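Long-range contacts in aromatic-L-amino-acid decarboxylase (Catharanthus roseus, PDB 6EEW), which catalyses the pyridoxal-phosphate-dependent decarboxylation of L-tryptophan to tryptamine and of 5-hydroxy-L-tryptophan to serotonin, working as a homodimer: residues L253-T258 and I282-D287; L273-N278 and I307-S312; C173-A178 and K208-A213; V195-D200 and K240-D245. All coordinates share one frame; numbering follows the deposited sequence.

Contact 1: L253-T258 and I282-D287; sequences LFLCAT and IWIHVD
Strands 251-258 and 283-287 are the two parallel strands of a beta-alpha-beta unit in the large sheet, and five main-chain hydrogen bonds join them. Trp283 N donates to Leu253 O, Leu255 N to Trp283 O, His285 N to Leu255 O at 2.9 Å, Ala257 N to His285 O, and Asp287 N to Ala257 O. The bond from His285 N is nearly straight, 172° at its hydrogen.

Phe254, Trp283 and His285 gather on the face they share with Cys256 and Asp287. The Phe254 ring leans toward the neighbouring strand, its CG placed anti to the backbone N (chi1 -173°), and CZ comes 3.4 Å from His285 CB while CE2 lies 3.7 Å from Trp283 CD1. The phenyl and five-membered indole rings are nearly parallel (26°) but offset so far, with centroids 5.3 Å apart, that little stacking is left. Ser312 OG bonds both Trp283 NE1 and His285 ND1, fixing the rotation of both rings.

The other face is aliphatic: Leu255 CD2 lies alongside Ile284 CD1 at 3.7 Å, and Ile282 CG2 rests 3.7 Å from Leu255 CB. Helix 270-280 covers this side, where Ala257, being small, fits against Leu273. The ladder thus fixes the main chain of Asp287 at the cofactor end, its OD2 close to N1 of the pyridoxal-lysine at position 319, consistent with the aspartate of fold-type I relatives.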
loop_
_atom_site.group_PDB
_atom_site.type_symbol
_atom_site.label_atom_id
_atom_site.label_comp_id
_atom_site.label_asym_id
_atom_site.label_seq_id
_atom_site.Cartn_x
_atom_site.Cartn_y
_atom_site.Cartn_z
ATOM N N LEU A 253 4.353 21.719 -15.973
ATOM C CA LEU A 253 4.368 20.269 -16.064
ATOM C C LEU A 253 3.108 19.630 -15.513
ATOM O O LEU A 253 2.506 18.770 -16.173
ATOM C CB LEU A 253 5.578 19.748 -15.285
ATOM C CG LEU A 253 5.828 18.247 -15.239
ATOM C CD1 LEU A 253 6.435 17.732 -16.538
ATOM C CD2 LEU A 253 6.700 17.927 -14.037
ATOM N N PHE A 254 2.678 20.041 -14.329
ATOM C CA PHE A 254 1.684 19.259 -13.617
ATOM C C PHE A 254 0.805 20.211 -12.842
ATOM O O PHE A 254 1.299 21.157 -12.218
ATOM C CB PHE A 254 2.325 18.262 -12.652
ATOM C CG PHE A 254 1.348 17.309 -12.009
ATOM C CD1 PHE A 254 0.796 17.576 -10.773
ATOM C CD2 PHE A 254 1.016 16.128 -12.638
ATOM C CE1 PHE A 254 -0.091 16.676 -10.183
ATOM C CE2 PHE A 254 0.132 15.215 -12.050
ATOM C CZ PHE A 254 -0.418 15.494 -10.824
ATOM N N LEU A 255 -0.493 19.941 -12.884
ATOM C CA LEU A 255 -1.488 20.716 -12.170
ATOM C C LEU A 255 -2.334 19.713 -11.422
ATOM O O LEU A 255 -2.863 18.770 -12.028
ATOM C CB LEU A 255 -2.354 21.551 -13.119
ATOM C CG LEU A 255 -3.607 22.075 -12.426
ATOM C CD1 LEU A 255 -3.193 23.083 -11.342
ATOM C CD2 LEU A 255 -4.610 22.681 -13.441
ATOM N N CYS A 256 -2.419 19.893 -10.113
ATOM C CA CYS A 256 -3.265 19.075 -9.260
ATOM C C CYS A 256 -4.491 19.908 -8.947
ATOM O O CYS A 256 -4.423 20.837 -8.139
ATOM C CB CYS A 256 -2.523 18.675 -7.990
ATOM S SG CYS A 256 -3.455 17.588 -6.910
ATOM N N ALA A 257 -5.609 19.579 -9.588
ATOM C CA ALA A 257 -6.884 20.226 -9.312
ATOM C C ALA A 257 -7.652 19.383 -8.298
ATOM O O ALA A 257 -7.932 18.202 -8.545
ATOM C CB ALA A 257 -7.685 20.397 -10.598
ATOM N N THR A 258 -8.027 20.003 -7.180
ATOM C CA THR A 258 -8.654 19.314 -6.062
ATOM C C THR A 258 -10.165 19.524 -6.050
ATOM O O THR A 258 -10.650 20.664 -6.049
ATOM C CB THR A 258 -8.073 19.800 -4.744
ATOM O OG1 THR A 258 -6.646 19.739 -4.815
ATOM C CG2 THR A 258 -8.579 18.930 -3.598
ATOM N N ILE A 282 0.110 21.144 -19.915
ATOM C CA ILE A 282 0.231 20.745 -18.520
ATOM C C ILE A 282 -0.601 19.498 -18.288
ATOM O O ILE A 282 -1.778 19.448 -18.662
ATOM C CB ILE A 282 -0.229 21.884 -17.596
ATOM C CG1 ILE A 282 0.621 23.137 -17.848
ATOM C CG2 ILE A 282 -0.236 21.426 -16.142
ATOM C CD1 ILE A 282 0.031 24.417 -17.295
ATOM N N TRP A 283 -0.007 18.497 -17.650
ATOM C CA TRP A 283 -0.765 17.332 -17.218
ATOM C C TRP A 283 -1.653 17.729 -16.055
ATOM O O TRP A 283 -1.160 18.186 -15.023
ATOM C CB TRP A 283 0.165 16.212 -16.782
ATOM C CG TRP A 283 -0.546 14.991 -16.321
ATOM C CD1 TRP A 283 -1.497 14.907 -15.338
ATOM C CD2 TRP A 283 -0.292 13.651 -16.741
ATOM N NE1 TRP A 283 -1.883 13.602 -15.163
ATOM C CE2 TRP A 283 -1.150 12.811 -16.006
ATOM C CE3 TRP A 283 0.568 13.079 -17.682
ATOM C CZ2 TRP A 283 -1.185 11.442 -16.195
ATOM C CZ3 TRP A 283 0.533 11.720 -17.864
ATOM C CH2 TRP A 283 -0.333 10.916 -17.126
ATOM N N ILE A 284 -2.954 17.547 -16.199
ATOM C CA ILE A 284 -3.884 17.876 -15.130
ATOM C C ILE A 284 -4.411 16.593 -14.507
ATOM O O ILE A 284 -4.940 15.707 -15.200
ATOM C CB ILE A 284 -5.023 18.787 -15.619
ATOM C CG1 ILE A 284 -5.961 19.111 -14.452
ATOM C CG2 ILE A 284 -5.732 18.190 -16.837
ATOM C CD1 ILE A 284 -6.979 20.170 -14.787
ATOM N N HIS A 285 -4.257 16.498 -13.193
ATOM C CA HIS A 285 -4.765 15.382 -12.420
ATOM C C HIS A 285 -5.801 15.929 -11.461
ATOM O O HIS A 285 -5.558 16.937 -10.785
ATOM C CB HIS A 285 -3.652 14.660 -11.640
ATOM C CG HIS A 285 -4.176 13.639 -10.683
ATOM N ND1 HIS A 285 -4.422 12.332 -11.046
ATOM C CD2 HIS A 285 -4.567 13.749 -9.389
ATOM C CE1 HIS A 285 -4.927 11.676 -10.012
ATOM N NE2 HIS A 285 -5.020 12.514 -8.993
ATOM N N VAL A 286 -6.950 15.275 -11.410
ATOM C CA VAL A 286 -8.023 15.660 -10.511
ATOM C C VAL A 286 -7.970 14.727 -9.311
ATOM O O VAL A 286 -8.192 13.511 -9.435
ATOM C CB VAL A 286 -9.383 15.636 -11.210
ATOM C CG1 VAL A 286 -10.483 15.868 -10.210
ATOM C CG2 VAL A 286 -9.405 16.721 -12.292
ATOM N N ASP A 287 -7.641 15.311 -8.156
ATOM C CA ASP A 287 -7.681 14.614 -6.872
ATOM C C ASP A 287 -9.100 14.743 -6.332
ATOM O O ASP A 287 -9.505 15.809 -5.861
ATOM C CB ASP A 287 -6.669 15.198 -5.892
ATOM C CG ASP A 287 -6.767 14.561 -4.504
ATOM O OD1 ASP A 287 -7.372 13.467 -4.377
ATOM O OD2 ASP A 287 -6.230 15.141 -3.535
#

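Contact 2: L273-N278 and I307-S312; sequences LSEIAN and IERVDS
Arg309 NE donates a hydrogen bond to Ser274 OG at 3.1 Å, linking the 3-10 turn 307-309 to helix 270-280, the connecting helix of a beta-alpha-beta unit. The bond is bent, 146° at the hydrogen, and the hydroxyl oxygen sits 22° out of the guanidinium plane. Ser274 also donates to Val270 O one helical turn back, so the small hydroxyl serves both its own helix and the arginine; a serine suits a place that needs a compact group able to give and accept at once. Arg309 NH2 is bonded to Asp271 O in the same helix, and the bend of the arginine chain at chi3 (-68°) turns its guanidinium group to meet both.

Glu275 lies over one face of that group instead of at its edge. Its OE1 stands 3.5 Å above the plane, shifted toward the rim, and is 3.7 Å from NE: a long salt bridge of charge alone, with no N-H aimed at the oxygen. The aliphatic part of the arginine joins in, CD lying 3.7 Å from Glu275 OE1. Were Arg309 an alanine, the Ser274 hydroxyl and Asp271 O would probably lose a donor and the Glu275 carboxylate its nearby positive charge.

Deeper in, the packing becomes apolar and Val310 touches Ile284 of strand 283-287. Its methyl CG2 rests 3.8 Å from Ser274 CB.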
loop_
_atom_site.group_PDB
_atom_site.type_symbol
_atom_site.label_atom_id
_atom_site.label_comp_id
_atom_site.label_asym_id
_atom_site.label_seq_id
_atom_site.Cartn_x
_atom_site.Cartn_y
_atom_site.Cartn_z
ATOM N N LEU A 273 -10.058 24.921 -15.679
ATOM C CA LEU A 273 -8.662 24.592 -15.413
ATOM C C LEU A 273 -8.128 23.595 -16.425
ATOM O O LEU A 273 -6.972 23.691 -16.846
ATOM C CB LEU A 273 -8.498 24.047 -13.994
ATOM C CG LEU A 273 -8.791 25.012 -12.850
ATOM C CD1 LEU A 273 -8.621 24.313 -11.515
ATOM C CD2 LEU A 273 -7.896 26.239 -12.941
ATOM N N SER A 274 -8.940 22.616 -16.811
ATOM C CA SER A 274 -8.458 21.627 -17.768
ATOM C C SER A 274 -8.233 22.263 -19.127
ATOM O O SER A 274 -7.297 21.896 -19.843
ATOM C CB SER A 274 -9.439 20.462 -17.869
ATOM O OG SER A 274 -10.707 20.912 -18.310
ATOM N N GLU A 275 -9.104 23.199 -19.510
ATOM C CA GLU A 275 -8.868 23.967 -20.725
ATOM C C GLU A 275 -7.501 24.629 -20.677
ATOM O O GLU A 275 -6.766 24.644 -21.675
ATOM C CB GLU A 275 -9.970 25.014 -20.902
ATOM C CG GLU A 275 -10.072 25.560 -22.313
ATOM C CD GLU A 275 -10.492 24.506 -23.322
ATOM O OE1 GLU A 275 -11.703 24.192 -23.393
ATOM O OE2 GLU A 275 -9.607 23.989 -24.040
ATOM N N ILE A 276 -7.131 25.165 -19.509
ATOM C CA ILE A 276 -5.805 25.775 -19.386
ATOM C C ILE A 276 -4.712 24.702 -19.471
ATOM O O ILE A 276 -3.693 24.876 -20.151
ATOM C CB ILE A 276 -5.705 26.576 -18.080
ATOM C CG1 ILE A 276 -6.691 27.736 -18.097
ATOM C CG2 ILE A 276 -4.319 27.161 -17.947
ATOM C CD1 ILE A 276 -6.766 28.469 -16.788
ATOM N N ALA A 277 -4.916 23.567 -18.809
ATOM C CA ALA A 277 -3.904 22.514 -18.866
ATOM C C ALA A 277 -3.650 22.121 -20.315
ATOM O O ALA A 277 -2.498 22.064 -20.767
ATOM C CB ALA A 277 -4.331 21.311 -18.033
ATOM N N ASN A 278 -4.733 21.884 -21.066
ATOM C CA ASN A 278 -4.603 21.569 -22.484
ATOM C C ASN A 278 -3.843 22.660 -23.216
ATOM O O ASN A 278 -2.942 22.372 -24.012
ATOM C CB ASN A 278 -5.978 21.370 -23.121
ATOM C CG ASN A 278 -6.643 20.078 -22.702
ATOM O OD1 ASN A 278 -7.138 19.952 -21.582
ATOM N ND2 ASN A 278 -6.677 19.111 -23.612
ATOM N N ILE A 307 -14.173 16.574 -17.732
ATOM C CA ILE A 307 -13.252 15.485 -17.426
ATOM C C ILE A 307 -12.634 14.890 -18.682
ATOM O O ILE A 307 -11.583 14.245 -18.609
ATOM C CB ILE A 307 -13.962 14.407 -16.591
ATOM C CG1 ILE A 307 -12.952 13.379 -16.049
ATOM C CG2 ILE A 307 -15.061 13.738 -17.412
ATOM C CD1 ILE A 307 -11.964 13.934 -15.031
ATOM N N GLU A 308 -13.270 15.075 -19.842
ATOM C CA GLU A 308 -12.698 14.545 -21.075
ATOM C C GLU A 308 -11.391 15.230 -21.458
ATOM O O GLU A 308 -10.587 14.633 -22.178
ATOM C CB GLU A 308 -13.711 14.640 -22.220
ATOM C CG GLU A 308 -14.201 16.041 -22.540
ATOM C CD GLU A 308 -15.448 16.404 -21.744
ATOM O OE1 GLU A 308 -15.797 15.659 -20.799
ATOM O OE2 GLU A 308 -16.096 17.424 -22.073
ATOM N N ARG A 309 -11.146 16.448 -20.978
ATOM C CA ARG A 309 -9.883 17.119 -21.258
ATOM C C ARG A 309 -8.799 16.774 -20.247
ATOM O O ARG A 309 -7.644 17.186 -20.426
ATOM C CB ARG A 309 -10.068 18.637 -21.266
ATOM C CG ARG A 309 -10.881 19.175 -22.414
ATOM C CD ARG A 309 -10.911 20.701 -22.374
ATOM N NE ARG A 309 -11.666 21.199 -21.226
ATOM C CZ ARG A 309 -12.987 21.357 -21.216
ATOM N NH1 ARG A 309 -13.701 21.039 -22.290
ATOM N NH2 ARG A 309 -13.601 21.819 -20.132
ATOM N N VAL A 310 -9.142 16.040 -19.214
ATOM C CA VAL A 310 -8.292 15.845 -18.053
ATOM C C VAL A 310 -7.366 14.655 -18.259
ATOM O O VAL A 310 -7.679 13.692 -18.968
ATOM C CB VAL A 310 -9.161 15.691 -16.791
ATOM C CG1 VAL A 310 -8.404 14.920 -15.731
ATOM C CG2 VAL A 310 -9.500 17.069 -16.268
ATOM N N ASP A 311 -6.195 14.731 -17.634
ATOM C CA ASP A 311 -5.214 13.675 -17.828
ATOM C C ASP A 311 -5.437 12.511 -16.876
ATOM O O ASP A 311 -5.461 11.356 -17.308
ATOM C CB ASP A 311 -3.814 14.233 -17.634
ATOM C CG ASP A 311 -3.473 15.260 -18.657
ATOM O OD1 ASP A 311 -3.326 14.899 -19.846
ATOM O OD2 ASP A 311 -3.362 16.436 -18.263
ATOM N N SER A 312 -5.695 12.782 -15.600
ATOM C CA SER A 312 -5.933 11.655 -14.708
ATOM C C SER A 312 -6.918 12.058 -13.632
ATOM O O SER A 312 -7.156 13.246 -13.391
ATOM C CB SER A 312 -4.631 11.113 -14.087
ATOM O OG SER A 312 -3.767 12.129 -13.566
#

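Contact 3: C173-A178 and K208-A213; sequences CTIIAA and KTCKLA
Ile175 lays both of its branches against residues 208-213. Its CG2 meets Ala213 CB at 3.9 Å, while CD1, at the end of the longer branch, lies 4.2 Å from Cys210 SG. The split follows from chi1 of -60°, which sets CG2 anti to the backbone N and CG1 anti to the carbonyl carbon, so that one side chain spans about a turn of its partner. Thr209 OG1 is satisfied by Met205 O in its own helix; the exact fit of this threonine against Ile175 is doubtful, being too close in the model to interpret.

Ala213 meets two side chains with one methyl, its CB also lying 4.1 Å from Ile176 CG1. So small a residue lets the two backbones come close, the alpha carbons of Ile176 and Ala213 being 6.1 Å apart. No hydrogen bond crosses between the two segments; the join is entirely van der Waals.

The second subunit lies alongside: Ile176 packs on Leu212 of that subunit, and Lys211 NZ bonds to backbone oxygens of its Arg340 and Thr343. Thr209 is about 4 Å, side chain to side chain, from Ser168, a probable cofactor-binding residue. Buried helix packing of this sort, beside both the cofactor site and the dimer interface, fits the large domain of fold-type I pyridoxal-phosphate enzymes.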
loop_
_atom_site.group_PDB
_atom_site.type_symbol
_atom_site.label_atom_id
_atom_site.label_comp_id
_atom_site.label_asym_id
_atom_site.label_seq_id
_atom_site.Cartn_x
_atom_site.Cartn_y
_atom_site.Cartn_z
ATOM N N CYS A 173 2.443 8.772 -8.859
ATOM C CA CYS A 173 2.583 8.073 -10.132
ATOM C C CYS A 173 2.262 8.994 -11.309
ATOM O O CYS A 173 3.011 9.040 -12.297
ATOM C CB CYS A 173 1.713 6.810 -10.127
ATOM S SG CYS A 173 2.487 5.399 -9.147
ATOM N N THR A 174 1.161 9.752 -11.224
ATOM C CA THR A 174 0.854 10.620 -12.362
ATOM C C THR A 174 1.886 11.722 -12.511
ATOM O O THR A 174 2.232 12.103 -13.640
ATOM C CB THR A 174 -0.565 11.208 -12.262
ATOM O OG1 THR A 174 -0.654 12.131 -11.166
ATOM C CG2 THR A 174 -1.576 10.102 -12.102
ATOM N N ILE A 175 2.417 12.221 -11.395
ATOM C CA ILE A 175 3.475 13.228 -11.453
ATOM C C ILE A 175 4.721 12.663 -12.123
ATOM O O ILE A 175 5.391 13.350 -12.905
ATOM C CB ILE A 175 3.814 13.738 -10.041
ATOM C CG1 ILE A 175 2.596 14.359 -9.374
ATOM C CG2 ILE A 175 4.965 14.731 -10.099
ATOM C CD1 ILE A 175 2.922 14.948 -8.002
ATOM N N ILE A 176 5.076 11.417 -11.808
ATOM C CA ILE A 176 6.269 10.847 -12.430
ATOM C C ILE A 176 6.027 10.625 -13.918
ATOM O O ILE A 176 6.915 10.851 -14.748
ATOM C CB ILE A 176 6.691 9.540 -11.733
ATOM C CG1 ILE A 176 7.249 9.826 -10.333
ATOM C CG2 ILE A 176 7.714 8.812 -12.598
ATOM C CD1 ILE A 176 7.589 8.607 -9.540
ATOM N N ALA A 177 4.824 10.177 -14.282
ATOM C CA ALA A 177 4.479 10.026 -15.693
ATOM C C ALA A 177 4.663 11.341 -16.445
ATOM O O ALA A 177 5.291 11.387 -17.513
ATOM C CB ALA A 177 3.040 9.516 -15.829
ATOM N N ALA A 178 4.123 12.427 -15.898
ATOM C CA ALA A 178 4.287 13.725 -16.543
ATOM C C ALA A 178 5.760 14.116 -16.625
ATOM O O ALA A 178 6.237 14.601 -17.669
ATOM C CB ALA A 178 3.486 14.788 -15.793
ATOM N N LYS A 208 4.767 17.619 -0.826
ATOM C CA LYS A 208 5.560 16.459 -0.449
ATOM C C LYS A 208 5.705 15.516 -1.631
ATOM O O LYS A 208 6.808 15.051 -1.947
ATOM C CB LYS A 208 4.904 15.745 0.733
ATOM C CG LYS A 208 5.494 14.373 1.047
ATOM C CD LYS A 208 4.834 13.776 2.261
ATOM C CE LYS A 208 5.363 12.387 2.562
ATOM N NZ LYS A 208 4.790 11.894 3.843
ATOM N N THR A 209 4.592 15.236 -2.302
ATOM C CA THR A 209 4.616 14.381 -3.482
ATOM C C THR A 209 5.537 14.946 -4.557
ATOM O O THR A 209 6.372 14.227 -5.113
ATOM C CB THR A 209 3.197 14.201 -4.019
ATOM O OG1 THR A 209 2.442 13.417 -3.088
ATOM C CG2 THR A 209 3.223 13.475 -5.341
ATOM N N CYS A 210 5.415 16.243 -4.856
ATOM C CA CYS A 210 6.291 16.830 -5.869
ATOM C C CYS A 210 7.761 16.641 -5.499
ATOM O O CYS A 210 8.591 16.295 -6.348
ATOM C CB CYS A 210 5.979 18.313 -6.047
ATOM S SG CYS A 210 4.306 18.656 -6.684
ATOM N N LYS A 211 8.101 16.886 -4.234
ATOM C CA LYS A 211 9.481 16.723 -3.791
ATOM C C LYS A 211 9.933 15.275 -3.961
ATOM O O LYS A 211 11.060 15.012 -4.398
ATOM C CB LYS A 211 9.609 17.170 -2.334
ATOM C CG LYS A 211 10.980 16.978 -1.724
ATOM C CD LYS A 211 10.994 17.377 -0.251
ATOM C CE LYS A 211 12.406 17.293 0.307
ATOM N NZ LYS A 211 12.507 17.739 1.724
ATOM N N LEU A 212 9.056 14.321 -3.631
ATOM C CA LEU A 212 9.399 12.916 -3.803
ATOM C C LEU A 212 9.783 12.597 -5.239
ATOM O O LEU A 212 10.635 11.731 -5.471
ATOM C CB LEU A 212 8.244 12.026 -3.356
ATOM C CG LEU A 212 7.923 12.095 -1.863
ATOM C CD1 LEU A 212 6.895 11.047 -1.506
ATOM C CD2 LEU A 212 9.197 11.901 -1.033
ATOM N N ALA A 213 9.148 13.255 -6.214
ATOM C CA ALA A 213 9.426 12.998 -7.623
ATOM C C ALA A 213 10.668 13.721 -8.114
ATOM O O ALA A 213 11.056 13.533 -9.274
ATOM C CB ALA A 213 8.235 13.394 -8.491
#

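Contact 4: V195-D200 and K240-D245; sequences VCYGSD and KMVEDD
Tyr197 and Asp245 supply the polar link between strand 194-199 and helix 235-247. The phenol OH donates to Asp245 OD2 over a short 2.5 Å, reaching the oxygen on its anti side and 16° out of the carboxylate plane. The two side chains come from opposite directions, and the acid lies at the edge of the ring. The same OD2 forms a salt bridge with Arg221 NH1 on strand 220-223, so two partners grip a buried oxygen; the arginine would be expected to favour the ionised form of the acid.

The apolar contacts wrap the ring itself. Val242 CG2 sits over one face as a CH-pi contact, 4.2 Å from the ring centroid and 21° off the normal, and Val195 CG1, from the tyrosine's own strand, lies over the opposite face toward the rim. Val195 CG1 also comes 3.8 Å from Asp245 OD2. At the ring edge, Met241 CE approaches CD2 of Tyr197 at 4.3 Å, its flexible thioether chain well suited to filling in beside a flat ring. A tyrosine fits because it spans the wide gap between sheet and helix with a ring and still ends in a donor; with a phenylalanine in its place, Asp245 would probably lose its hydroxyl partner and rely more on Arg221.

Segments 195-199 and 240-245 run nearly antiparallel, at 167°, with their axes 10.7 Å apart. The helix lies along one face of the sheet, where Tyr197 touches Leu255 of strand 251-258 and Ile223 of strand 220-223, and Val242 reaches Phe280 of helix 270-280.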
loop_
_atom_site.group_PDB
_atom_site.type_symbol
_atom_site.label_atom_id
_atom_site.label_comp_id
_atom_site.label_asym_id
_atom_site.label_seq_id
_atom_site.Cartn_x
_atom_site.Cartn_y
_atom_site.Cartn_z
ATOM N N VAL A 195 7.816 22.834 -13.610
ATOM C CA VAL A 195 7.058 23.489 -12.551
ATOM C C VAL A 195 5.762 22.732 -12.318
ATOM O O VAL A 195 5.074 22.343 -13.271
ATOM C CB VAL A 195 6.769 24.962 -12.890
ATOM C CG1 VAL A 195 5.967 25.621 -11.763
ATOM C CG2 VAL A 195 8.069 25.689 -13.125
ATOM N N CYS A 196 5.429 22.526 -11.048
ATOM C CA CYS A 196 4.186 21.893 -10.648
ATOM C C CYS A 196 3.326 22.925 -9.937
ATOM O O CYS A 196 3.852 23.781 -9.217
ATOM C CB CYS A 196 4.427 20.706 -9.709
ATOM S SG CYS A 196 5.316 19.311 -10.426
ATOM N N TYR A 197 2.007 22.834 -10.134
ATOM C CA TYR A 197 1.049 23.793 -9.603
ATOM C C TYR A 197 0.007 23.070 -8.754
ATOM O O TYR A 197 -0.466 21.988 -9.123
ATOM C CB TYR A 197 0.360 24.570 -10.738
ATOM C CG TYR A 197 1.311 25.232 -11.726
ATOM C CD1 TYR A 197 1.766 24.554 -12.848
ATOM C CD2 TYR A 197 1.732 26.540 -11.543
ATOM C CE1 TYR A 197 2.631 25.161 -13.752
ATOM C CE2 TYR A 197 2.593 27.160 -12.445
ATOM C CZ TYR A 197 3.037 26.465 -13.547
ATOM O OH TYR A 197 3.893 27.077 -14.436
ATOM N N GLY A 198 -0.308 23.640 -7.594
ATOM C CA GLY A 198 -1.388 23.122 -6.765
ATOM C C GLY A 198 -2.024 24.227 -5.949
ATOM O O GLY A 198 -1.378 25.225 -5.623
ATOM N N SER A 199 -3.289 24.035 -5.581
ATOM C CA SER A 199 -3.956 25.004 -4.721
ATOM C C SER A 199 -3.255 25.129 -3.371
ATOM O O SER A 199 -2.748 24.152 -2.817
ATOM C CB SER A 199 -5.413 24.602 -4.490
ATOM O OG SER A 199 -5.936 25.313 -3.378
ATOM N N ASP A 200 -3.273 26.347 -2.815
ATOM C CA ASP A 200 -2.800 26.542 -1.448
ATOM C C ASP A 200 -3.690 25.861 -0.420
ATOM O O ASP A 200 -3.338 25.837 0.765
ATOM C CB ASP A 200 -2.667 28.037 -1.135
ATOM C CG ASP A 200 -4.008 28.768 -1.147
ATOM O OD1 ASP A 200 -5.058 28.096 -1.271
ATOM O OD2 ASP A 200 -4.014 30.014 -1.046
ATOM N N LYS A 240 -2.218 33.439 -15.207
ATOM C CA LYS A 240 -1.185 34.446 -15.015
ATOM C C LYS A 240 0.112 33.789 -14.547
ATOM O O LYS A 240 1.199 34.065 -15.080
ATOM C CB LYS A 240 -1.672 35.494 -14.014
ATOM C CG LYS A 240 -0.669 36.592 -13.747
ATOM C CD LYS A 240 -0.324 37.270 -15.066
ATOM C CE LYS A 240 0.704 38.369 -14.898
ATOM N NZ LYS A 240 1.110 38.912 -16.221
ATOM N N MET A 241 0.007 32.873 -13.577
ATOM C CA MET A 241 1.195 32.181 -13.080
ATOM C C MET A 241 1.874 31.376 -14.184
ATOM O O MET A 241 3.101 31.427 -14.343
ATOM C CB MET A 241 0.826 31.277 -11.901
ATOM C CG MET A 241 0.314 32.020 -10.667
ATOM S SD MET A 241 -0.341 30.922 -9.389
ATOM C CE MET A 241 1.125 29.977 -8.963
ATOM N N VAL A 242 1.095 30.612 -14.946
ATOM C CA VAL A 242 1.668 29.771 -15.993
ATOM C C VAL A 242 2.373 30.622 -17.037
ATOM O O VAL A 242 3.476 30.290 -17.490
ATOM C CB VAL A 242 0.578 28.890 -16.632
ATOM C CG1 VAL A 242 1.129 28.162 -17.851
ATOM C CG2 VAL A 242 0.021 27.890 -15.615
ATOM N N GLU A 243 1.768 31.742 -17.424
ATOM C CA GLU A 243 2.373 32.544 -18.481
ATOM C C GLU A 243 3.629 33.253 -17.989
ATOM O O GLU A 243 4.584 33.435 -18.759
ATOM C CB GLU A 243 1.338 33.520 -19.041
ATOM C CG GLU A 243 0.254 32.781 -19.829
ATOM C CD GLU A 243 -0.853 33.683 -20.354
ATOM O OE1 GLU A 243 -1.102 34.748 -19.742
ATOM O OE2 GLU A 243 -1.491 33.312 -21.367
ATOM N N ASP A 244 3.657 33.655 -16.715
ATOM C CA ASP A 244 4.894 34.202 -16.170
ATOM C C ASP A 244 5.982 33.136 -16.117
ATOM O O ASP A 244 7.153 33.420 -16.406
ATOM C CB ASP A 244 4.638 34.813 -14.793
ATOM C CG ASP A 244 3.763 36.069 -14.866
ATOM O OD1 ASP A 244 3.528 36.575 -15.986
ATOM O OD2 ASP A 244 3.305 36.550 -13.807
ATOM N N ASP A 245 5.615 31.894 -15.783
ATOM C CA ASP A 245 6.608 30.826 -15.768
ATOM C C ASP A 245 7.145 30.552 -17.163
ATOM O O ASP A 245 8.347 30.309 -17.336
ATOM C CB ASP A 245 6.012 29.554 -15.174
ATOM C CG ASP A 245 5.868 29.639 -13.683
ATOM O OD1 ASP A 245 6.677 30.360 -13.054
ATOM O OD2 ASP A 245 4.956 28.984 -13.136
#

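Contact 1 is the hub, touching each of the others. Contact 2, with its centre 8 Å away, continues the sheet through Ser312, whose main chain bonds Ile284 and Val286; His285 ND1 and Ser312 OG, 2.6 Å apart, add a probable hydrogen bond. Contact 4 adds the strand on the other side, through Tyr197 N and Phe254 O, 2.8 Å apart. Contact 3 packs on the aromatic face, Ile175 CG1 lying 3.5 Å from Phe254 CZ, and meets contact 4 where Cys210 touches Cys196. Contact 1 comes closer to the bound tryptophan, about 9 Å from the Asp287 side chain, contact 3 to the probable cofactor-binding Ser168. Contacts 2 and 4 lie away from the cofactor and substrate sites.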